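Long-range contacts in uncharacterized protein (Bacteroides thetaiotaomicron, PDB 4QNI), which is of unknown function but, as a putative two-domain lipoprotein of a gut bacterium, probably serves as an auxiliary nutrient-binding protein: residues A[104-109]-A[121-126]; A[68-73]-A[138-143]; A[247-252]-A[265-270]. One frame throughout, in Å; residues are numbered along the deposited sequence.

Interaction 1: residues A[104-109]-A[121-126]; sequences ASYPES and LDLKFD
Ser105 and Lys124 hold this contact through two backbone hydrogen bonds. Lys124 N gives its hydrogen to Ser105 O at 2.8 Å, and Ser105 N gives its own to Lys124 O at 3.0 Å. Both bonds are fairly straight. The two residues form an antiparallel hydrogen-bonded pair. Their side chains lie on the same face, where Ser105 OG rests 3.4 Å from Lys124 CB. Ala104 and Phe125 form the next pair, non-hydrogen-bonded, with side chains on the other face. There Ala104 CB touches the CD1-CE1 side of the Phe125 ring, 3.9 Å from CE1.

Beyond Ser105 the regular pairing stops and side chains take over. Tyr106 CB packs 3.6 Å from Leu123 CD2, while its ring leads away toward His72. The side chains of Pro107 and Leu121 run antiparallel past one another, with Pro107 CG 3.7 Å from Leu121 CD1. The CG of Leu121 stands opposite its backbone N (chi1 -174°), which brings its methyl end nearer to the proline.

The Lys124 chain bends at chi2 (-68°) and returns along its own strand. Its NZ meets Asp122 OD2 at 2.7 Å, from above the carboxylate plane, in a salt bridge. Glu42 is a second anionic partner of this ammonium group. Further out, Leu121, Leu123 and Phe125 bond through their backbones to strand 47-56. Leu123 and Phe125 also pack on strand 160-168. Strand 118-126 is thus the middle of a three-stranded antiparallel sheet with 104-105 at one border. Its packing on strand 160-168, in another sheet, is consistent with the beta-sandwich of E-set domains.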
loop_
_atom_site.group_PDB
_atom_site.type_symbol
_atom_site.label_atom_id
_atom_site.label_comp_id
_atom_site.label_asym_id
_atom_site.label_seq_id
_atom_site.Cartn_x
_atom_site.Cartn_y
_atom_site.Cartn_z
ATOM N N ALA A 104 16.580 -1.233 -33.698
ATOM C CA ALA A 104 17.455 -1.438 -32.573
ATOM C C ALA A 104 18.402 -2.605 -32.748
ATOM O O ALA A 104 18.030 -3.641 -33.289
ATOM C CB ALA A 104 16.601 -1.693 -31.344
ATOM N N SER A 105 19.599 -2.457 -32.205
ATOM C CA SER A 105 20.594 -3.506 -32.110
ATOM C C SER A 105 21.258 -3.404 -30.727
ATOM O O SER A 105 21.239 -2.334 -30.101
ATOM C CB SER A 105 21.611 -3.407 -33.237
ATOM O OG SER A 105 22.385 -2.233 -33.082
ATOM N N TYR A 106 21.819 -4.508 -30.248
ATOM C CA TYR A 106 22.508 -4.582 -28.962
ATOM C C TYR A 106 23.424 -5.826 -28.946
ATOM O O TYR A 106 23.129 -6.814 -29.639
ATOM C CB TYR A 106 21.499 -4.617 -27.763
ATOM C CG TYR A 106 20.412 -5.664 -27.915
ATOM C CD1 TYR A 106 19.250 -5.391 -28.628
ATOM C CD2 TYR A 106 20.571 -6.948 -27.396
ATOM C CE1 TYR A 106 18.301 -6.382 -28.869
ATOM C CE2 TYR A 106 19.613 -7.940 -27.604
ATOM C CZ TYR A 106 18.486 -7.655 -28.352
ATOM O OH TYR A 106 17.542 -8.625 -28.577
ATOM N N PRO A 107 24.512 -5.836 -28.144
ATOM C CA PRO A 107 25.308 -7.067 -28.065
ATOM C C PRO A 107 24.510 -8.163 -27.372
ATOM O O PRO A 107 23.675 -7.861 -26.520
ATOM C CB PRO A 107 26.541 -6.666 -27.257
ATOM C CG PRO A 107 26.171 -5.436 -26.544
ATOM C CD PRO A 107 25.023 -4.784 -27.242
ATOM N N GLU A 108 24.708 -9.423 -27.784
ATOM C CA GLU A 108 24.011 -10.540 -27.150
ATOM C C GLU A 108 24.808 -11.000 -25.939
ATOM O O GLU A 108 24.320 -11.808 -25.159
ATOM C CB GLU A 108 23.785 -11.678 -28.141
ATOM C CG GLU A 108 22.448 -11.578 -28.860
ATOM C CD GLU A 108 22.388 -12.355 -30.166
ATOM O OE1 GLU A 108 22.298 -13.603 -30.111
ATOM O OE2 GLU A 108 22.435 -11.714 -31.243
ATOM N N SER A 109 26.002 -10.419 -25.743
ATOM C CA SER A 109 26.920 -10.760 -24.673
ATOM C C SER A 109 27.612 -9.496 -24.122
ATOM O O SER A 109 28.057 -8.645 -24.887
ATOM C CB SER A 109 27.939 -11.782 -25.185
ATOM O OG SER A 109 29.185 -11.744 -24.511
ATOM N N LEU A 121 24.963 -2.075 -21.179
ATOM C CA LEU A 121 24.589 -2.690 -22.440
ATOM C C LEU A 121 24.297 -1.554 -23.438
ATOM O O LEU A 121 23.333 -0.811 -23.248
ATOM C CB LEU A 121 23.377 -3.622 -22.234
ATOM C CG LEU A 121 22.967 -4.437 -23.460
ATOM C CD1 LEU A 121 23.862 -5.634 -23.644
ATOM C CD2 LEU A 121 21.540 -4.865 -23.362
ATOM N N ASP A 122 25.149 -1.388 -24.459
ATOM C CA ASP A 122 24.993 -0.293 -25.416
ATOM C C ASP A 122 23.943 -0.592 -26.492
ATOM O O ASP A 122 24.215 -1.271 -27.479
ATOM C CB ASP A 122 26.346 0.083 -26.068
ATOM C CG ASP A 122 26.359 1.448 -26.780
ATOM O OD1 ASP A 122 25.402 2.265 -26.563
ATOM O OD2 ASP A 122 27.341 1.726 -27.507
ATOM N N LEU A 123 22.753 -0.042 -26.327
ATOM C CA LEU A 123 21.683 -0.222 -27.312
ATOM C C LEU A 123 21.894 0.789 -28.438
ATOM O O LEU A 123 22.075 1.966 -28.126
ATOM C CB LEU A 123 20.298 0.007 -26.642
ATOM C CG LEU A 123 20.004 -0.687 -25.318
ATOM C CD1 LEU A 123 18.652 -0.215 -24.743
ATOM C CD2 LEU A 123 20.029 -2.212 -25.478
ATOM N N LYS A 124 21.892 0.356 -29.726
ATOM C CA LYS A 124 22.047 1.276 -30.858
ATOM C C LYS A 124 20.705 1.410 -31.524
ATOM O O LYS A 124 19.956 0.436 -31.585
ATOM C CB LYS A 124 23.133 0.847 -31.843
ATOM C CG LYS A 124 24.520 0.614 -31.218
ATOM C CD LYS A 124 25.201 1.889 -30.707
ATOM C CE LYS A 124 26.706 1.743 -30.789
ATOM N NZ LYS A 124 27.415 2.806 -30.034
ATOM N N PHE A 125 20.362 2.624 -31.952
ATOM C CA PHE A 125 19.060 2.883 -32.525
ATOM C C PHE A 125 19.137 3.641 -33.830
ATOM O O PHE A 125 19.984 4.514 -34.021
ATOM C CB PHE A 125 18.177 3.693 -31.557
ATOM C CG PHE A 125 17.810 2.983 -30.287
ATOM C CD1 PHE A 125 16.753 2.081 -30.257
ATOM C CD2 PHE A 125 18.485 3.256 -29.100
ATOM C CE1 PHE A 125 16.390 1.449 -29.070
ATOM C CE2 PHE A 125 18.120 2.619 -27.908
ATOM C CZ PHE A 125 17.104 1.692 -27.910
ATOM N N ASP A 126 18.183 3.310 -34.712
ATOM C CA ASP A 126 17.959 3.949 -35.993
ATOM C C ASP A 126 16.480 4.250 -36.019
ATOM O O ASP A 126 15.665 3.351 -36.259
ATOM C CB ASP A 126 18.425 3.079 -37.171
ATOM C CG ASP A 126 18.419 3.827 -38.492
ATOM O OD1 ASP A 126 17.905 4.967 -38.530
ATOM O OD2 ASP A 126 18.944 3.285 -39.481
#

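Interaction 2: residues A[68-73]-A[138-143]; sequences VHVAHD and LPLQIV
Strands 68-72 and 138-142 run antiparallel, 4.7 Å apart at their axes, and four backbone hydrogen bonds join the two segments. Ala71 and Gln141 form a hydrogen-bonded pair: Gln141 N reaches Ala71 O at 2.9 Å. At one end Val143 N bonds to His69 O at 2.8 Å. At the other, Asp73 N meets Pro139 O from above the carbonyl plane.

Val68 CG1 and Val70 CG2 both reach Ile142 CD1 on the apolar face, where Phe15 of a second subunit also packs. On the face of Ala71, its CB and Val143 CG2 stand tightly, 3.4 Å apart. The His72 ring has Pro139 CD at its edge, in plane, and its NE2 is hydrogen-bonded to Asp95. Gln141 CG lies between its backbone N and carbonyl carbon (chi1 61°), and the extended chain beyond stacks the amide on the Asp73 carboxylate, planes 14° apart. Asp73 also caps the following helix, and its OD2 bonds to Thr76. An alanine at Gln141 is likely to leave one face of the Asp73 carboxylate without its stacking partner.

An apolar face of Val68, Val70, Leu140 and Ile142 thus continues into the subunit contact, while polar groups gather where strand 66-72 meets helix 74-85.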
loop_
_atom_site.group_PDB
_atom_site.type_symbol
_atom_site.label_atom_id
_atom_site.label_comp_id
_atom_site.label_asym_id
_atom_site.label_seq_id
_atom_site.Cartn_x
_atom_site.Cartn_y
_atom_site.Cartn_z
ATOM N N VAL A 68 27.746 -11.713 -19.269
ATOM C CA VAL A 68 26.286 -11.710 -19.182
ATOM C C VAL A 68 25.715 -11.886 -20.586
ATOM O O VAL A 68 26.141 -11.222 -21.525
ATOM C CB VAL A 68 25.764 -10.427 -18.487
ATOM C CG1 VAL A 68 24.239 -10.433 -18.371
ATOM C CG2 VAL A 68 26.408 -10.261 -17.115
ATOM N N HIS A 69 24.762 -12.794 -20.709
ATOM C CA HIS A 69 24.064 -13.100 -21.943
ATOM C C HIS A 69 22.679 -12.502 -21.882
ATOM O O HIS A 69 21.955 -12.712 -20.906
ATOM C CB HIS A 69 24.027 -14.608 -22.172
ATOM C CG HIS A 69 25.395 -15.165 -22.327
ATOM N ND1 HIS A 69 25.950 -15.352 -23.569
ATOM C CD2 HIS A 69 26.316 -15.472 -21.385
ATOM C CE1 HIS A 69 27.167 -15.823 -23.350
ATOM N NE2 HIS A 69 27.435 -15.899 -22.053
ATOM N N VAL A 70 22.351 -11.714 -22.905
ATOM C CA VAL A 70 21.117 -10.950 -23.044
ATOM C C VAL A 70 20.427 -11.402 -24.331
ATOM O O VAL A 70 21.092 -11.578 -25.347
ATOM C CB VAL A 70 21.426 -9.409 -23.052
ATOM C CG1 VAL A 70 20.232 -8.583 -23.521
ATOM C CG2 VAL A 70 21.907 -8.919 -21.683
ATOM N N ALA A 71 19.103 -11.574 -24.295
ATOM C CA ALA A 71 18.380 -11.989 -25.490
ATOM C C ALA A 71 17.030 -11.300 -25.585
ATOM O O ALA A 71 16.511 -10.802 -24.584
ATOM C CB ALA A 71 18.205 -13.508 -25.522
ATOM N N HIS A 72 16.493 -11.263 -26.816
ATOM C CA HIS A 72 15.170 -10.762 -27.162
ATOM C C HIS A 72 14.159 -11.606 -26.386
ATOM O O HIS A 72 14.378 -12.803 -26.242
ATOM C CB HIS A 72 14.959 -10.865 -28.691
ATOM C CG HIS A 72 13.652 -10.311 -29.167
ATOM N ND1 HIS A 72 12.896 -10.967 -30.132
ATOM C CD2 HIS A 72 12.999 -9.184 -28.796
ATOM C CE1 HIS A 72 11.804 -10.250 -30.286
ATOM N NE2 HIS A 72 11.818 -9.169 -29.500
ATOM N N ASP A 73 13.134 -10.975 -25.786
ATOM C CA ASP A 73 12.142 -11.687 -24.986
ATOM C C ASP A 73 10.714 -11.344 -25.472
ATOM O O ASP A 73 9.948 -10.681 -24.779
ATOM C CB ASP A 73 12.332 -11.355 -23.488
ATOM C CG ASP A 73 11.510 -12.213 -22.529
ATOM O OD1 ASP A 73 10.766 -13.124 -23.007
ATOM O OD2 ASP A 73 11.579 -11.964 -21.317
ATOM N N LEU A 138 11.121 -2.485 -26.682
ATOM C CA LEU A 138 12.217 -3.411 -26.894
ATOM C C LEU A 138 12.223 -4.390 -25.723
ATOM O O LEU A 138 12.592 -3.979 -24.616
ATOM C CB LEU A 138 13.566 -2.675 -27.047
ATOM C CG LEU A 138 14.802 -3.559 -27.270
ATOM C CD1 LEU A 138 14.680 -4.353 -28.572
ATOM C CD2 LEU A 138 16.098 -2.706 -27.240
ATOM N N PRO A 139 11.782 -5.670 -25.916
ATOM C CA PRO A 139 11.756 -6.620 -24.781
ATOM C C PRO A 139 13.062 -7.436 -24.662
ATOM O O PRO A 139 13.471 -8.071 -25.619
ATOM C CB PRO A 139 10.554 -7.502 -25.112
ATOM C CG PRO A 139 10.498 -7.534 -26.659
ATOM C CD PRO A 139 11.266 -6.301 -27.155
ATOM N N LEU A 140 13.712 -7.412 -23.482
ATOM C CA LEU A 140 14.993 -8.090 -23.242
ATOM C C LEU A 140 14.966 -8.930 -21.993
ATOM O O LEU A 140 14.234 -8.631 -21.064
ATOM C CB LEU A 140 16.160 -7.060 -23.094
ATOM C CG LEU A 140 16.346 -6.045 -24.230
ATOM C CD1 LEU A 140 17.156 -4.862 -23.774
ATOM C CD2 LEU A 140 16.983 -6.690 -25.424
ATOM N N GLN A 141 15.838 -9.934 -21.932
ATOM C CA GLN A 141 15.977 -10.774 -20.752
ATOM C C GLN A 141 17.427 -11.150 -20.533
ATOM O O GLN A 141 18.201 -11.236 -21.492
ATOM C CB GLN A 141 15.105 -12.046 -20.874
ATOM C CG GLN A 141 15.492 -12.925 -22.057
ATOM C CD GLN A 141 14.658 -14.172 -22.241
ATOM O OE1 GLN A 141 14.305 -14.543 -23.372
ATOM N NE2 GLN A 141 14.373 -14.876 -21.156
ATOM N N ILE A 142 17.788 -11.385 -19.256
ATOM C CA ILE A 142 19.070 -11.964 -18.871
ATOM C C ILE A 142 18.902 -13.468 -19.109
ATOM O O ILE A 142 17.934 -14.045 -18.614
ATOM C CB ILE A 142 19.486 -11.641 -17.419
ATOM C CG1 ILE A 142 19.601 -10.099 -17.124
ATOM C CG2 ILE A 142 20.741 -12.436 -17.040
ATOM C CD1 ILE A 142 20.575 -9.275 -17.934
ATOM N N VAL A 143 19.768 -14.072 -19.929
ATOM C CA VAL A 143 19.678 -15.491 -20.276
ATOM C C VAL A 143 20.319 -16.313 -19.167
ATOM O O VAL A 143 21.406 -15.977 -18.707
ATOM C CB VAL A 143 20.310 -15.784 -21.668
ATOM C CG1 VAL A 143 20.372 -17.284 -21.965
ATOM C CG2 VAL A 143 19.541 -15.067 -22.753
#

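Interaction 3: residues A[247-252]-A[265-270]; sequences VTISCD and VTPSFR
Val247 N donates a hydrogen bond to Pro267 O at 2.9 Å, the one hydrogen bond between these segments. The N-H points well at its acceptor (158°). It approaches from above the carbonyl plane rather than along a lone pair. Pro267 lies just before the strand residues 268-270.

Apolar contacts lie beside this bond. Val247 CG2 approaches the Phe269 ring obliquely and lies 3.8 Å from its CD1. The same methyl is 3.9 Å from Phe269 CB, and the two side chains cross at about a right angle. The Phe269 ring also meets that of Phe239 edge-to-face.

Pro267 turns its ring toward strand 244-250. Pro267 CG is 3.6 Å from Ile249 CD1. It also touches Val247 O. The proline therefore rests on both an isoleucine methyl and a backbone oxygen. The Ile249 chain is extended at chi2 (178°), which carries CD1 out to the proline ring. Val247 CB and Pro267 CB add a looser apolar contact at 4.3 Å.

The two segments belong to a beta hairpin of strands 244-250 and 260-275 in the C-terminal region. The second strand is interrupted by a bulge or short loop, and residues 265-267 are not in strand form. Phe269 carries the pairing on through its backbone bond to Gly245. On one flank Val247 and Ile249 pack against Phe237 of strand 234-240, and Thr248 and Ser250 bond to that strand through their backbones. On the other, Ser268 and Arg270 bond to strand 282-298, so the hairpin lies inside a large antiparallel sheet.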
loop_
_atom_site.group_PDB
_atom_site.type_symbol
_atom_site.label_atom_id
_atom_site.label_comp_id
_atom_site.label_asym_id
_atom_site.label_seq_id
_atom_site.Cartn_x
_atom_site.Cartn_y
_atom_site.Cartn_z
ATOM N N VAL A 247 4.910 27.319 -36.852
ATOM C CA VAL A 247 4.659 25.881 -36.819
ATOM C C VAL A 247 3.769 25.548 -38.044
ATOM O O VAL A 247 2.826 26.286 -38.352
ATOM C CB VAL A 247 4.043 25.410 -35.466
ATOM C CG1 VAL A 247 3.685 23.918 -35.486
ATOM C CG2 VAL A 247 4.985 25.712 -34.293
ATOM N N THR A 248 4.104 24.476 -38.772
ATOM C CA THR A 248 3.273 23.980 -39.863
ATOM C C THR A 248 2.473 22.810 -39.303
ATOM O O THR A 248 3.052 21.799 -38.895
ATOM C CB THR A 248 4.099 23.600 -41.090
ATOM O OG1 THR A 248 4.836 24.755 -41.511
ATOM C CG2 THR A 248 3.218 23.044 -42.258
ATOM N N ILE A 249 1.152 22.972 -39.234
ATOM C CA ILE A 249 0.254 21.931 -38.754
ATOM C C ILE A 249 -0.356 21.252 -39.967
ATOM O O ILE A 249 -0.956 21.917 -40.804
ATOM C CB ILE A 249 -0.825 22.461 -37.772
ATOM C CG1 ILE A 249 -0.194 23.102 -36.514
ATOM C CG2 ILE A 249 -1.774 21.331 -37.389
ATOM C CD1 ILE A 249 -1.246 23.721 -35.472
ATOM N N SER A 250 -0.190 19.943 -40.083
ATOM C CA SER A 250 -0.760 19.223 -41.209
ATOM C C SER A 250 -1.268 17.846 -40.785
ATOM O O SER A 250 -1.078 17.402 -39.641
ATOM C CB SER A 250 0.256 19.090 -42.341
ATOM O OG SER A 250 1.406 18.401 -41.890
ATOM N N CYS A 251 -1.955 17.198 -41.726
ATOM C CA CYS A 251 -2.544 15.883 -41.574
ATOM C C CYS A 251 -2.425 15.166 -42.898
ATOM O O CYS A 251 -2.948 15.655 -43.895
ATOM C CB CYS A 251 -3.993 16.009 -41.124
ATOM S SG CYS A 251 -4.806 14.432 -40.837
ATOM N N ASP A 252 -1.718 14.022 -42.921
ATOM C CA ASP A 252 -1.485 13.253 -44.150
ATOM C C ASP A 252 -2.769 12.619 -44.705
ATOM O O ASP A 252 -2.851 12.420 -45.915
ATOM C CB ASP A 252 -0.392 12.200 -43.934
ATOM C CG ASP A 252 1.010 12.785 -43.884
ATOM O OD1 ASP A 252 1.215 13.898 -44.432
ATOM O OD2 ASP A 252 1.914 12.117 -43.338
ATOM N N VAL A 265 -4.910 33.004 -38.425
ATOM C CA VAL A 265 -3.584 33.221 -37.819
ATOM C C VAL A 265 -2.756 31.963 -38.007
ATOM O O VAL A 265 -3.308 30.875 -38.099
ATOM C CB VAL A 265 -3.592 33.676 -36.330
ATOM C CG1 VAL A 265 -4.330 35.012 -36.142
ATOM C CG2 VAL A 265 -4.159 32.595 -35.413
ATOM N N THR A 266 -1.441 32.130 -38.095
ATOM C CA THR A 266 -0.521 31.022 -38.280
ATOM C C THR A 266 0.083 30.659 -36.910
ATOM O O THR A 266 0.480 31.553 -36.149
ATOM C CB THR A 266 0.533 31.345 -39.351
ATOM O OG1 THR A 266 1.250 32.512 -38.966
ATOM C CG2 THR A 266 -0.076 31.536 -40.745
ATOM N N PRO A 267 0.092 29.350 -36.545
ATOM C CA PRO A 267 0.652 28.977 -35.231
ATOM C C PRO A 267 2.157 29.241 -35.154
ATOM O O PRO A 267 2.825 29.280 -36.183
ATOM C CB PRO A 267 0.317 27.488 -35.087
ATOM C CG PRO A 267 -0.054 27.013 -36.445
ATOM C CD PRO A 267 -0.364 28.171 -37.317
ATOM N N SER A 268 2.681 29.444 -33.939
ATOM C CA SER A 268 4.093 29.753 -33.674
ATOM C C SER A 268 4.557 29.124 -32.378
ATOM O O SER A 268 3.744 28.725 -31.550
ATOM C CB SER A 268 4.316 31.263 -33.611
ATOM O OG SER A 268 3.402 31.903 -32.734
ATOM N N PHE A 269 5.872 29.009 -32.206
ATOM C CA PHE A 269 6.417 28.433 -30.989
ATOM C C PHE A 269 7.526 29.289 -30.487
ATOM O O PHE A 269 8.087 30.100 -31.221
ATOM C CB PHE A 269 6.913 26.978 -31.204
ATOM C CG PHE A 269 8.284 26.873 -31.846
ATOM C CD1 PHE A 269 8.439 27.013 -33.224
ATOM C CD2 PHE A 269 9.418 26.628 -31.072
ATOM C CE1 PHE A 269 9.700 26.922 -33.811
ATOM C CE2 PHE A 269 10.672 26.507 -31.662
ATOM C CZ PHE A 269 10.811 26.685 -33.026
ATOM N N ARG A 270 7.900 29.039 -29.256
ATOM C CA ARG A 270 8.976 29.717 -28.575
ATOM C C ARG A 270 9.477 28.808 -27.478
ATOM O O ARG A 270 8.674 28.144 -26.836
ATOM C CB ARG A 270 8.452 31.049 -28.007
ATOM C CG ARG A 270 9.528 32.058 -27.822
ATOM C CD ARG A 270 8.985 33.173 -26.979
ATOM N NE ARG A 270 10.045 34.090 -26.598
ATOM C CZ ARG A 270 9.870 35.131 -25.797
ATOM N NH1 ARG A 270 8.668 35.393 -25.289
ATOM N NH2 ARG A 270 10.886 35.936 -25.517
#

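Overall arrangement
From the N terminus, strand 66-72 comes first, and interaction 2 pairs it with strand 135-142 after a long excursion through helix 74-85. Interaction 1 opens and closes within that excursion, bringing 121-126 back to 104-109 as a short loop. The two contacts touch: Tyr106 packs on Leu140, Leu121 on Val70, and Glu108 O probably bonds to Val70 N. Interaction 1 lies in a three-stranded sheet and interaction 2 in a mixed one, and these touches join the two. Interaction 3 follows in series, closing the hairpin 247-252 to 265-270 in the C-terminal region. Its centre lies about 36 Å from that of interaction 1 and about 42 Å from that of interaction 2, and it touches neither.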